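Thiol:disulfide interchange protein DsbL (Escherichia coli, PDB 3C7M) transfers its disulfide bond to other periplasmic proteins and, paired with DsbI, forms an essential disulfide in the sulfotransferase AssT. Local coordinates at residues 164-169 / 174-179; 5-10 / 186-191; 21-26 / 95-100; 71-76 / 145-150; 101-104 / 110-113. All blocks are in the same frame, centred on the assembly; numbering follows the deposited sequence.

Interaction 1 of 5, residues 164-169 / 174-179; sequences PAYVVN and IYTKSI
The flat phenol of Y166 meets the loop 174-179 at its rim: T176 OG1 lies 4.4 Å from Y166 CD1, close to the ring plane, and a bridging water sits at the same edge. I179 approaches obliquely, its CD1 4.3 Å from Y166 CD1. The phenol is set there by a chi1 of -63°, CG turned back beside its own backbone N, and its OH is tied to T40 of helix 40-46. Outside the pair of segments, Y35, K23 and M185 pack round the ring.

I174 makes the one direct backbone bond, its N giving to Y166 O at 2.8 Å and almost head-on to the carbonyl, while its CD1 comes alongside Y166 CB at 4.2 Å. One step further along, water takes over. It accepts from Y166 N and donates to both I174 O and T176 OG1. T176 OG1 in turn donates to P164 O at 2.8 Å, reaching it from 40° above the carbonyl plane.

P164, which follows a cis peptide bond and touches C32, occupies the place of the cis-proline that lies beside the CxxC in thioredoxin-fold oxidoreductases. P164 O accepts from both T176 OG1 and Q161 NE2, so this buried carbonyl is satisfied within the protein. The chemistry thus implies a division of labour: the T176 hydroxyl fastens the carbonyl of the cis-proline, while the water links T176 to Y166 N and I174 O where direct strand pairing ends.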
# COMPACT_ATOMS: atom_id res chain seq x y z
N PRO A 164 5.09 3.77 6.88
CA PRO A 164 3.85 3.03 6.66
C PRO A 164 2.88 3.15 7.83
O PRO A 164 3.31 3.37 8.97
CB PRO A 164 4.32 1.58 6.53
CG PRO A 164 5.61 1.53 7.28
CD PRO A 164 6.24 2.87 7.07
N ALA A 165 1.60 3.01 7.53
CA ALA A 165 0.56 3.04 8.55
C ALA A 165 -0.30 1.78 8.37
O ALA A 165 -1.10 1.68 7.43
CB ALA A 165 -0.26 4.31 8.44
N TYR A 166 -0.11 0.82 9.27
CA TYR A 166 -0.90 -0.41 9.26
C TYR A 166 -2.11 -0.24 10.15
O TYR A 166 -1.98 0.04 11.35
CB TYR A 166 -0.07 -1.60 9.75
CG TYR A 166 1.12 -1.93 8.89
CD1 TYR A 166 2.36 -1.35 9.14
CD2 TYR A 166 1.03 -2.87 7.86
CE1 TYR A 166 3.49 -1.67 8.38
CE2 TYR A 166 2.16 -3.20 7.09
CZ TYR A 166 3.38 -2.60 7.36
OH TYR A 166 4.50 -2.90 6.61
N VAL A 167 -3.28 -0.39 9.55
CA VAL A 167 -4.56 -0.15 10.21
C VAL A 167 -5.43 -1.41 10.19
O VAL A 167 -5.61 -2.03 9.14
CB VAL A 167 -5.33 1.02 9.53
CG1 VAL A 167 -6.67 1.26 10.21
CG2 VAL A 167 -4.49 2.30 9.53
N VAL A 168 -5.95 -1.79 11.35
CA VAL A 168 -6.82 -2.95 11.45
C VAL A 168 -8.27 -2.51 11.53
O VAL A 168 -8.63 -1.70 12.39
CB VAL A 168 -6.46 -3.81 12.70
CG1 VAL A 168 -7.34 -5.05 12.78
CG2 VAL A 168 -5.00 -4.21 12.67
N ASN A 169 -9.07 -3.05 10.61
CA ASN A 169 -10.52 -2.80 10.55
C ASN A 169 -10.91 -1.33 10.46
O ASN A 169 -11.98 -0.92 10.94
CB ASN A 169 -11.24 -3.53 11.69
CG ASN A 169 -11.16 -5.02 11.54
OD1 ASN A 169 -10.87 -5.53 10.46
ND2 ASN A 169 -11.43 -5.74 12.62
N ILE A 174 -1.57 0.73 14.07
CA ILE A 174 -0.36 0.26 14.75
C ILE A 174 0.72 1.34 14.73
O ILE A 174 0.86 2.07 13.75
CB ILE A 174 0.14 -1.05 14.11
CG1 ILE A 174 -0.93 -2.14 14.29
CG2 ILE A 174 1.51 -1.47 14.69
CD1 ILE A 174 -0.69 -3.41 13.48
N TYR A 175 1.46 1.48 15.83
CA TYR A 175 2.64 2.34 15.81
C TYR A 175 3.80 1.58 15.19
O TYR A 175 4.32 0.62 15.78
CB TYR A 175 3.00 2.85 17.22
CG TYR A 175 2.14 4.00 17.69
CD1 TYR A 175 2.23 5.25 17.08
CD2 TYR A 175 1.24 3.84 18.74
CE1 TYR A 175 1.44 6.31 17.50
CE2 TYR A 175 0.44 4.90 19.18
CZ TYR A 175 0.54 6.13 18.55
OH TYR A 175 -0.25 7.17 18.98
N THR A 176 4.21 2.00 14.00
CA THR A 176 5.28 1.33 13.26
C THR A 176 6.56 1.12 14.08
O THR A 176 7.18 0.06 14.02
CB THR A 176 5.56 2.05 11.92
OG1 THR A 176 4.38 1.98 11.12
CG2 THR A 176 6.73 1.42 11.17
N LYS A 177 6.92 2.12 14.89
CA LYS A 177 8.14 2.06 15.70
C LYS A 177 8.11 0.98 16.78
O LYS A 177 9.17 0.61 17.31
CB LYS A 177 8.45 3.43 16.32
CG LYS A 177 7.42 3.94 17.31
CD LYS A 177 7.89 5.23 17.98
CE LYS A 177 6.79 5.85 18.81
NZ LYS A 177 7.10 7.25 19.20
N SER A 178 6.92 0.48 17.11
CA SER A 178 6.77 -0.55 18.14
C SER A 178 6.93 -1.96 17.60
O SER A 178 7.04 -2.92 18.38
CB SER A 178 5.41 -0.43 18.84
OG SER A 178 4.36 -0.90 18.01
N ILE A 179 6.94 -2.09 16.27
CA ILE A 179 6.99 -3.40 15.61
C ILE A 179 8.37 -4.04 15.75
O ILE A 179 9.36 -3.52 15.23
CB ILE A 179 6.60 -3.32 14.12
CG1 ILE A 179 5.17 -2.79 13.97
CG2 ILE A 179 6.76 -4.70 13.44
CD1 ILE A 179 4.79 -2.39 12.55
O HOH W 1 1.77 1.24 11.34

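Interaction 2 of 5, residues 5-10 / 186-191; sequences TDYMVL and ADLIRE. With CD (cadmium ion), chain E.
At the border between the N-terminal edge strand 7-9 of the central sheet and the C-terminal helix 182-193, D6 and Y7 receive a single leucine, L188. The two branches of L188 divide the work. CD1 comes up obliquely to the Y7 ring, 4.0 Å from Y7 CD1, whereas CD2 lies 3.8 Å from D6 O and 4.2 Å from D6 CB. With CG placed opposite its own backbone N (chi1 173°), L188 extends straight off the helix and spreads its methyls across the start of the strand. It also touches I174 of the adjoining strand, so the same leucine spans two neighbours in the sheet.

Polar linkage is indirect. One water accepts from Y7 OH at 3.1 Å and donates to E191 OE2 at 2.7 Å, joining the tyrosine to the helix one turn beyond L188. D6 directs its carboxylate to the N of T2, while its carbonyl pairs with the backbone of Y175.

D187, next in sequence to L188, grips a cadmium ion with both oxygens, OD2 at 2.3 Å and OD1 at 2.5 Å, and D183 binds the same ion. A C-terminal helix packed on one face of the sheet through aliphatic side chains such as L188 is part of the thioredoxin fold.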
# COMPACT_ATOMS: atom_id res chain seq x y z
N THR A 5 1.09 2.79 23.05
CA THR A 5 2.44 2.27 22.83
C THR A 5 2.48 1.47 21.54
O THR A 5 3.23 1.79 20.61
CB THR A 5 2.89 1.38 24.01
OG1 THR A 5 2.83 2.13 25.23
CG2 THR A 5 4.32 0.88 23.79
N ASP A 6 1.67 0.42 21.48
CA ASP A 6 1.66 -0.51 20.35
C ASP A 6 0.72 -0.05 19.24
O ASP A 6 0.97 -0.33 18.06
CB ASP A 6 1.29 -1.91 20.83
CG ASP A 6 2.32 -2.46 21.80
OD1 ASP A 6 3.46 -2.72 21.37
OD2 ASP A 6 1.98 -2.61 22.99
N TYR A 7 -0.33 0.66 19.62
CA TYR A 7 -1.33 1.12 18.67
C TYR A 7 -2.09 2.31 19.25
O TYR A 7 -1.98 2.61 20.44
CB TYR A 7 -2.31 -0.01 18.32
CG TYR A 7 -3.22 -0.41 19.47
CD1 TYR A 7 -2.80 -1.32 20.43
CD2 TYR A 7 -4.50 0.14 19.59
CE1 TYR A 7 -3.63 -1.69 21.49
CE2 TYR A 7 -5.34 -0.22 20.64
CZ TYR A 7 -4.89 -1.13 21.59
OH TYR A 7 -5.72 -1.48 22.63
N MET A 8 -2.86 2.96 18.39
CA MET A 8 -3.80 4.00 18.81
C MET A 8 -5.12 3.82 18.06
O MET A 8 -5.19 3.07 17.07
CB MET A 8 -3.20 5.40 18.62
CG MET A 8 -2.79 5.76 17.19
SD MET A 8 -4.13 6.34 16.14
CE MET A 8 -4.57 7.90 16.89
N VAL A 9 -6.16 4.48 18.54
CA VAL A 9 -7.47 4.42 17.92
C VAL A 9 -7.69 5.69 17.11
O VAL A 9 -7.63 6.80 17.65
CB VAL A 9 -8.61 4.25 18.96
CG1 VAL A 9 -9.96 4.12 18.26
CG2 VAL A 9 -8.35 3.03 19.85
N LEU A 10 -7.94 5.52 15.81
CA LEU A 10 -8.22 6.65 14.93
C LEU A 10 -9.51 7.34 15.34
O LEU A 10 -10.54 6.68 15.52
CB LEU A 10 -8.34 6.18 13.47
CG LEU A 10 -7.09 5.61 12.78
CD1 LEU A 10 -7.46 5.04 11.42
CD2 LEU A 10 -6.01 6.66 12.64
N ALA A 186 1.90 -9.97 14.01
CA ALA A 186 0.76 -10.82 13.71
C ALA A 186 -0.10 -11.02 14.97
O ALA A 186 -1.32 -10.94 14.89
CB ALA A 186 1.22 -12.15 13.16
N ASP A 187 0.55 -11.24 16.12
CA ASP A 187 -0.15 -11.35 17.41
C ASP A 187 -1.00 -10.10 17.66
O ASP A 187 -2.18 -10.20 18.01
CB ASP A 187 0.83 -11.52 18.58
CG ASP A 187 1.47 -12.91 18.64
OD1 ASP A 187 1.30 -13.72 17.70
OD2 ASP A 187 2.18 -13.16 19.63
N LEU A 188 -0.39 -8.93 17.46
CA LEU A 188 -1.06 -7.65 17.69
C LEU A 188 -2.27 -7.49 16.77
O LEU A 188 -3.35 -7.12 17.23
CB LEU A 188 -0.10 -6.48 17.51
CG LEU A 188 -0.68 -5.06 17.54
CD1 LEU A 188 -1.42 -4.77 18.84
CD2 LEU A 188 0.43 -4.06 17.33
N ILE A 189 -2.09 -7.79 15.48
CA ILE A 189 -3.18 -7.67 14.52
C ILE A 189 -4.38 -8.54 14.91
O ILE A 189 -5.53 -8.12 14.79
CB ILE A 189 -2.72 -7.99 13.07
CG1 ILE A 189 -1.82 -6.86 12.54
CG2 ILE A 189 -3.92 -8.18 12.14
CD1 ILE A 189 -0.99 -7.28 11.35
N ARG A 190 -4.10 -9.76 15.37
CA ARG A 190 -5.15 -10.66 15.82
C ARG A 190 -5.91 -10.11 17.02
O ARG A 190 -7.14 -10.21 17.06
CB ARG A 190 -4.59 -12.04 16.15
CG ARG A 190 -4.10 -12.72 14.92
CD ARG A 190 -4.07 -14.21 15.06
NE ARG A 190 -3.87 -14.77 13.73
CZ ARG A 190 -4.84 -15.23 12.96
NH1 ARG A 190 -6.10 -15.25 13.39
NH2 ARG A 190 -4.55 -15.70 11.76
N GLU A 191 -5.17 -9.54 17.96
CA GLU A 191 -5.78 -8.92 19.15
C GLU A 191 -6.70 -7.76 18.73
O GLU A 191 -7.84 -7.67 19.17
CB GLU A 191 -4.72 -8.42 20.13
CG GLU A 191 -5.32 -7.57 21.27
CD GLU A 191 -4.43 -7.47 22.51
OE1 GLU A 191 -3.30 -8.00 22.49
OE2 GLU A 191 -4.89 -6.86 23.50
CD CD E . 2.94 -15.20 18.89
O HOH W 2 -5.07 -4.19 23.88

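Interaction 3 of 5, residues 21-26 / 95-100; sequences LIKVFS and KAKFAY
Apolar contact between F25 and K97 comes first: the methylene CD of K97 lies 4.0 Å from F25 CE2, approaching the ring obliquely. K97 leaves helix 92-106 with CG opposite its backbone N (chi1 179°) and stays extended as far as CD, which meets the ring; the bend at chi3 (52°) then swings CE and NZ off the ring to the side of K23. F25 has the less common chi1 of 78°, CG standing between the backbone N and the carbonyl carbon, and this sends the ring off the strand toward the helix.

Aromatic neighbours gather round the same ring. H57 meets it edge-to-face, F72 of helix 65-81 joins it with planes at about 35°, and F93 and Y101 also touch F25.

Electrostatics make up the third group. K23 NZ and K97 NZ come within 4.4 Å of each other, gathered round the carboxylate of D36 in helix 30-38. K23 forms a salt bridge with it, K97 a long and weak ion pair, and Y101 OH hydrogen-bonds to the same OD2. The shared anion probably offsets part of the charge of the two lysines.

F25 also touches the CxxC at the start of helix 30-38, whose C29 and C32 form the redox-active disulfide when oxidised. A central thioredoxin strand running to this motif, with a helical insertion docked beside it, is the architecture of the DsbA family.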
# COMPACT_ATOMS: atom_id res chain seq x y z
N LEU A 21 -6.71 -5.42 6.76
CA LEU A 21 -5.45 -4.86 7.21
C LEU A 21 -5.05 -3.89 6.12
O LEU A 21 -4.61 -4.30 5.05
CB LEU A 21 -4.40 -5.96 7.38
CG LEU A 21 -2.99 -5.46 7.72
CD1 LEU A 21 -2.98 -4.80 9.10
CD2 LEU A 21 -2.00 -6.62 7.66
N ILE A 22 -5.25 -2.61 6.39
CA ILE A 22 -4.90 -1.57 5.44
C ILE A 22 -3.46 -1.15 5.72
O ILE A 22 -3.07 -1.00 6.87
CB ILE A 22 -5.87 -0.36 5.54
CG1 ILE A 22 -7.22 -0.74 4.92
CG2 ILE A 22 -5.27 0.89 4.87
CD1 ILE A 22 -8.33 0.29 5.14
N LYS A 23 -2.67 -1.02 4.66
CA LYS A 23 -1.33 -0.47 4.80
C LYS A 23 -1.23 0.80 3.97
O LYS A 23 -1.20 0.73 2.73
CB LYS A 23 -0.25 -1.46 4.39
CG LYS A 23 1.16 -0.90 4.60
CD LYS A 23 2.21 -1.64 3.80
CE LYS A 23 1.94 -1.45 2.32
NZ LYS A 23 3.20 -1.48 1.54
N VAL A 24 -1.21 1.94 4.65
CA VAL A 24 -0.98 3.20 3.96
C VAL A 24 0.52 3.31 3.68
O VAL A 24 1.34 3.15 4.58
CB VAL A 24 -1.47 4.42 4.77
CG1 VAL A 24 -1.30 5.70 3.95
CG2 VAL A 24 -2.94 4.22 5.16
N PHE A 25 0.87 3.54 2.42
CA PHE A 25 2.29 3.60 2.06
C PHE A 25 2.53 4.58 0.93
O PHE A 25 1.58 5.07 0.32
CB PHE A 25 2.81 2.20 1.68
CG PHE A 25 2.43 1.77 0.29
CD1 PHE A 25 1.09 1.49 -0.04
CD2 PHE A 25 3.40 1.67 -0.70
CE1 PHE A 25 0.74 1.11 -1.34
CE2 PHE A 25 3.04 1.28 -2.00
CZ PHE A 25 1.72 1.01 -2.30
N SER A 26 3.80 4.87 0.70
CA SER A 26 4.22 5.67 -0.46
C SER A 26 5.43 5.04 -1.10
O SER A 26 6.33 4.58 -0.39
CB SER A 26 4.59 7.09 -0.02
OG SER A 26 5.30 7.77 -1.05
N LYS A 95 4.99 -6.50 -8.66
CA LYS A 95 6.09 -6.22 -9.58
C LYS A 95 6.32 -4.72 -9.74
O LYS A 95 7.45 -4.25 -9.67
CB LYS A 95 5.84 -6.88 -10.93
CG LYS A 95 5.91 -8.40 -10.88
CD LYS A 95 5.61 -9.01 -12.24
CE LYS A 95 5.65 -10.53 -12.17
NZ LYS A 95 5.27 -11.12 -13.50
N ALA A 96 5.23 -3.98 -9.95
CA ALA A 96 5.35 -2.53 -10.08
C ALA A 96 5.85 -1.88 -8.80
O ALA A 96 6.72 -1.00 -8.84
CB ALA A 96 4.02 -1.91 -10.51
N LYS A 97 5.31 -2.32 -7.66
CA LYS A 97 5.67 -1.73 -6.37
C LYS A 97 7.17 -1.87 -6.10
O LYS A 97 7.83 -0.91 -5.75
CB LYS A 97 4.86 -2.37 -5.24
CG LYS A 97 5.20 -1.82 -3.85
CD LYS A 97 4.37 -2.46 -2.74
CE LYS A 97 4.41 -3.98 -2.78
NZ LYS A 97 3.99 -4.60 -1.47
N PHE A 98 7.70 -3.07 -6.31
CA PHE A 98 9.12 -3.25 -6.06
C PHE A 98 10.01 -2.59 -7.10
O PHE A 98 11.13 -2.17 -6.78
CB PHE A 98 9.47 -4.71 -5.81
CG PHE A 98 9.11 -5.15 -4.42
CD1 PHE A 98 9.89 -4.74 -3.33
CD2 PHE A 98 7.98 -5.91 -4.19
CE1 PHE A 98 9.54 -5.11 -2.04
CE2 PHE A 98 7.64 -6.30 -2.90
CZ PHE A 98 8.43 -5.90 -1.83
N ALA A 99 9.50 -2.46 -8.33
CA ALA A 99 10.23 -1.73 -9.36
C ALA A 99 10.39 -0.26 -8.97
O ALA A 99 11.47 0.32 -9.14
CB ALA A 99 9.54 -1.85 -10.71
N TYR A 100 9.32 0.34 -8.44
CA TYR A 100 9.40 1.73 -7.98
C TYR A 100 10.29 1.89 -6.77
O TYR A 100 11.07 2.83 -6.70
CB TYR A 100 8.01 2.31 -7.70
CG TYR A 100 7.24 2.64 -8.95
CD1 TYR A 100 7.80 3.44 -9.95
CD2 TYR A 100 5.95 2.15 -9.14
CE1 TYR A 100 7.09 3.74 -11.12
CE2 TYR A 100 5.24 2.44 -10.29
CZ TYR A 100 5.81 3.24 -11.28
OH TYR A 100 5.09 3.52 -12.43

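Interaction 4 of 5, residues 71-76 / 145-150; sequences VFAVLI and QETLEK
A73 and T147 lie where two helices of the DsbA-type helical region, 65-81 and 142-150, come close: A73 CA and T147 CA are 6.2 Å apart. The small residue allows this approach. The side chains of A73 and T147 both leave their backbones toward the opposite helix, and the methyl of A73 is met by two side chains from consecutive positions: T147 supplies CG2, 3.9 Å from A73 CB, and L148 supplies CD2, 3.8 Å from the same atom.

The two partners arrive differently. T147 faces the neighbouring helix directly. Its chi1 of -64° places CG2 opposite its own backbone N and turns OG1 back beside that N, which leaves the methyl branch for A73 and the hydroxyl for polar partners. L148 leaves its backbone across the direction of the other helix, and both CG and CD2 come to lie against A73 CB. A73 CB is therefore received by two methyls, and V144, one turn earlier on helix 142-150, touches A73 as well.

The rest of helix 65-81 serves other neighbours. F72 meets H57 and F93 edge-to-face, and V74 packs on helix 132-139. Contact with helix 142-150 thus occupies one face of a helix that is covered on several.

A polar link accompanies the methyl contact: ND2 of N77, one turn after A73, hydrogen-bonds to A73 O within its own helix and to T147 OG1 of the other helix, while T147 OG1 also bonds to A143 O.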
# COMPACT_ATOMS: atom_id res chain seq x y z
N VAL A 71 -1.15 3.81 -11.13
CA VAL A 71 -0.58 2.52 -11.54
C VAL A 71 -1.00 1.44 -10.54
O VAL A 71 -1.48 0.37 -10.93
CB VAL A 71 0.95 2.61 -11.70
CG1 VAL A 71 1.57 1.23 -11.86
CG2 VAL A 71 1.32 3.51 -12.89
N PHE A 72 -0.84 1.72 -9.25
CA PHE A 72 -1.17 0.73 -8.23
C PHE A 72 -2.66 0.39 -8.20
O PHE A 72 -3.01 -0.77 -8.04
CB PHE A 72 -0.72 1.17 -6.84
CG PHE A 72 0.78 1.33 -6.69
CD1 PHE A 72 1.68 0.51 -7.38
CD2 PHE A 72 1.28 2.27 -5.80
CE1 PHE A 72 3.06 0.67 -7.22
CE2 PHE A 72 2.66 2.43 -5.63
CZ PHE A 72 3.55 1.63 -6.33
N ALA A 73 -3.53 1.40 -8.35
CA ALA A 73 -4.98 1.17 -8.37
C ALA A 73 -5.36 0.27 -9.54
O ALA A 73 -6.17 -0.65 -9.40
CB ALA A 73 -5.75 2.48 -8.42
N VAL A 74 -4.77 0.54 -10.70
CA VAL A 74 -5.04 -0.29 -11.87
C VAL A 74 -4.60 -1.73 -11.61
O VAL A 74 -5.36 -2.68 -11.82
CB VAL A 74 -4.39 0.28 -13.14
CG1 VAL A 74 -4.30 -0.78 -14.24
CG2 VAL A 74 -5.17 1.50 -13.63
N LEU A 75 -3.37 -1.90 -11.12
CA LEU A 75 -2.81 -3.24 -11.00
C LEU A 75 -3.43 -4.06 -9.88
O LEU A 75 -3.61 -5.26 -10.03
CB LEU A 75 -1.28 -3.19 -10.89
CG LEU A 75 -0.59 -2.55 -12.11
CD1 LEU A 75 0.89 -2.40 -11.86
CD2 LEU A 75 -0.85 -3.32 -13.42
N ILE A 76 -3.77 -3.41 -8.77
CA ILE A 76 -4.47 -4.09 -7.67
C ILE A 76 -5.83 -4.60 -8.14
O ILE A 76 -6.19 -5.74 -7.87
CB ILE A 76 -4.63 -3.20 -6.41
CG1 ILE A 76 -3.28 -3.10 -5.70
CG2 ILE A 76 -5.66 -3.79 -5.44
CD1 ILE A 76 -3.22 -2.00 -4.65
N GLN A 145 -11.33 4.03 -10.34
CA GLN A 145 -11.64 5.36 -9.82
C GLN A 145 -12.15 5.32 -8.37
O GLN A 145 -11.81 6.21 -7.58
CB GLN A 145 -12.59 6.11 -10.76
CG GLN A 145 -11.94 6.47 -12.10
CD GLN A 145 -10.71 7.37 -11.95
OE1 GLN A 145 -10.74 8.37 -11.22
NE2 GLN A 145 -9.63 7.02 -12.65
N GLU A 146 -12.94 4.30 -8.03
CA GLU A 146 -13.43 4.09 -6.66
C GLU A 146 -12.26 3.87 -5.70
O GLU A 146 -12.23 4.43 -4.60
CB GLU A 146 -14.38 2.89 -6.59
CG GLU A 146 -15.75 3.07 -7.25
CD GLU A 146 -16.45 1.74 -7.51
OE1 GLU A 146 -16.43 0.86 -6.63
OE2 GLU A 146 -17.02 1.58 -8.61
N THR A 147 -11.29 3.05 -6.12
CA THR A 147 -10.09 2.78 -5.33
C THR A 147 -9.34 4.08 -5.06
O THR A 147 -8.97 4.37 -3.92
CB THR A 147 -9.18 1.76 -6.05
OG1 THR A 147 -9.88 0.50 -6.15
CG2 THR A 147 -7.88 1.54 -5.29
N LEU A 148 -9.14 4.89 -6.10
CA LEU A 148 -8.43 6.16 -5.94
C LEU A 148 -9.16 7.09 -4.97
O LEU A 148 -8.53 7.80 -4.18
CB LEU A 148 -8.21 6.82 -7.31
CG LEU A 148 -7.19 6.11 -8.20
CD1 LEU A 148 -7.22 6.71 -9.59
CD2 LEU A 148 -5.77 6.18 -7.62
N GLU A 149 -10.49 7.07 -5.03
CA GLU A 149 -11.31 7.84 -4.11
C GLU A 149 -11.13 7.37 -2.66
O GLU A 149 -10.93 8.18 -1.76
CB GLU A 149 -12.78 7.78 -4.54
CG GLU A 149 -13.77 8.45 -3.59
CD GLU A 149 -13.83 9.96 -3.74
OE1 GLU A 149 -12.92 10.57 -4.34
OE2 GLU A 149 -14.81 10.54 -3.24
N LYS A 150 -11.16 6.05 -2.45
CA LYS A 150 -10.92 5.50 -1.10
C LYS A 150 -9.57 5.93 -0.53
O LYS A 150 -9.45 6.27 0.66
CB LYS A 150 -11.00 3.97 -1.13
CG LYS A 150 -12.40 3.45 -1.27
CD LYS A 150 -12.41 1.93 -1.33
CE LYS A 150 -13.83 1.38 -1.16
NZ LYS A 150 -14.88 2.23 -1.79

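Interaction 5 of 5, residues 101-104 / 110-113; sequences YAAY and RWSD. With CD (cadmium ion), chain C.
Y104 O takes a hydrogen bond from R110 NH1 at 2.9 Å, nearly straight at 163° and lying in the plane of the guanidinium. The bond helps to fix the rotation of that flat group, which then settles on the phenol of the very same tyrosine. Ring and guanidinium are stacked almost parallel, 5° apart, with R110 CZ 3.6 Å from the ring centroid, a cation-pi contact over the face. Arginine thus holds Y104 twice, its NH1 using the carbonyl and its flat surface the ring. A bend at chi2 (-63°) curls the R110 chain back to make this possible.

W111 approaches from another direction. W111 CZ2 lies 3.6 Å from A103 CB. At the edge of the Y104 ring, near its plane, W111 CZ3 sits 4.3 Å from Y104 CD2. NE1 of the indole hydrogen-bonds to T123 OG1, and F120 meets the indole edge-to-face, so helix 117-128 anchors the tryptophan. Farther along, D113 OD1 binds a cadmium ion at 2.2 Å; E63 and a water at 2.5 Å from the metal are among its other ligands.

Placed in the fold, this is the C-terminal part of helix 92-106, with a wider pi-type turn at 102-104, receiving the loop that follows it. Y101, on another side of that helix, stacks on Y33 of helix 30-38 and touches K23 of strand 20-25.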
# COMPACT_ATOMS: atom_id res chain seq x y z
N TYR A 101 10.19 0.97 -5.81
CA TYR A 101 11.06 1.05 -4.65
C TYR A 101 12.53 0.96 -5.08
O TYR A 101 13.36 1.75 -4.63
CB TYR A 101 10.76 -0.08 -3.68
CG TYR A 101 9.57 0.07 -2.76
CD1 TYR A 101 9.19 1.32 -2.22
CD2 TYR A 101 8.85 -1.05 -2.36
CE1 TYR A 101 8.11 1.42 -1.33
CE2 TYR A 101 7.78 -0.96 -1.49
CZ TYR A 101 7.42 0.27 -0.98
OH TYR A 101 6.36 0.35 -0.10
N ALA A 102 12.84 -0.00 -5.96
CA ALA A 102 14.23 -0.17 -6.42
C ALA A 102 14.71 1.06 -7.19
O ALA A 102 15.82 1.55 -6.95
CB ALA A 102 14.38 -1.43 -7.27
N ALA A 103 13.88 1.56 -8.09
CA ALA A 103 14.25 2.73 -8.89
C ALA A 103 14.50 3.94 -8.00
O ALA A 103 15.55 4.57 -8.09
CB ALA A 103 13.19 3.03 -9.95
N TYR A 104 13.54 4.27 -7.14
CA TYR A 104 13.62 5.46 -6.31
C TYR A 104 14.71 5.37 -5.24
O TYR A 104 15.51 6.30 -5.10
CB TYR A 104 12.25 5.76 -5.68
CG TYR A 104 12.22 7.04 -4.88
CD1 TYR A 104 12.65 7.05 -3.55
CD2 TYR A 104 11.78 8.23 -5.44
CE1 TYR A 104 12.64 8.21 -2.80
CE2 TYR A 104 11.77 9.41 -4.69
CZ TYR A 104 12.20 9.39 -3.37
OH TYR A 104 12.19 10.55 -2.62
N ARG A 110 14.80 9.73 -10.46
CA ARG A 110 13.81 10.77 -10.17
C ARG A 110 12.99 11.17 -11.38
O ARG A 110 12.13 12.03 -11.29
CB ARG A 110 14.48 12.01 -9.55
CG ARG A 110 15.10 11.81 -8.15
CD ARG A 110 14.05 11.45 -7.09
NE ARG A 110 14.66 11.25 -5.77
CZ ARG A 110 15.10 10.09 -5.30
NH1 ARG A 110 15.02 8.98 -6.03
NH2 ARG A 110 15.63 10.04 -4.08
N TRP A 111 13.26 10.54 -12.52
CA TRP A 111 12.50 10.75 -13.75
C TRP A 111 12.28 12.24 -14.04
O TRP A 111 11.15 12.67 -14.28
CB TRP A 111 11.14 10.05 -13.69
CG TRP A 111 11.16 8.58 -13.34
CD1 TRP A 111 11.21 7.52 -14.21
CD2 TRP A 111 11.07 8.01 -12.03
NE1 TRP A 111 11.18 6.34 -13.52
CE2 TRP A 111 11.09 6.60 -12.18
CE3 TRP A 111 10.98 8.55 -10.74
CZ2 TRP A 111 11.02 5.73 -11.09
CZ3 TRP A 111 10.91 7.68 -9.65
CH2 TRP A 111 10.94 6.29 -9.83
N SER A 112 13.34 13.04 -13.98
CA SER A 112 13.25 14.47 -14.31
C SER A 112 12.32 15.27 -13.37
O SER A 112 11.73 16.28 -13.76
CB SER A 112 12.84 14.67 -15.77
OG SER A 112 13.80 14.09 -16.65
N ASP A 113 12.19 14.78 -12.14
CA ASP A 113 11.62 15.57 -11.04
C ASP A 113 10.23 16.11 -11.29
O ASP A 113 9.96 17.30 -11.08
CB ASP A 113 12.59 16.68 -10.65
CG ASP A 113 13.94 16.14 -10.30
OD1 ASP A 113 14.09 15.59 -9.19
OD2 ASP A 113 14.85 16.25 -11.15
CD CD C . 13.13 16.18 -7.25
O HOH W 3 15.60 16.36 -6.68

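Overall arrangement
The five contacts run from one end of the molecule to the other. Interactions 1 and 2, centres about 7 Å apart, share the edge region of the mixed sheet, and interaction 1 falls within the long span bridged by interaction 2, which joins the two chain ends. Interaction 3 sits near the centre: its strand 20-25 pairs with strand 165-168 of interaction 1, and its helix 92-106 continues into interaction 5. Interaction 4, about 12 Å away between centres, meets it through helices 65-81 and 92-106, their segments alternating along the chain. Interactions 2 and 5 are the farthest apart, centres about 33 Å apart. Sheet and helical insertion are thereby joined beside the redox-active CxxC.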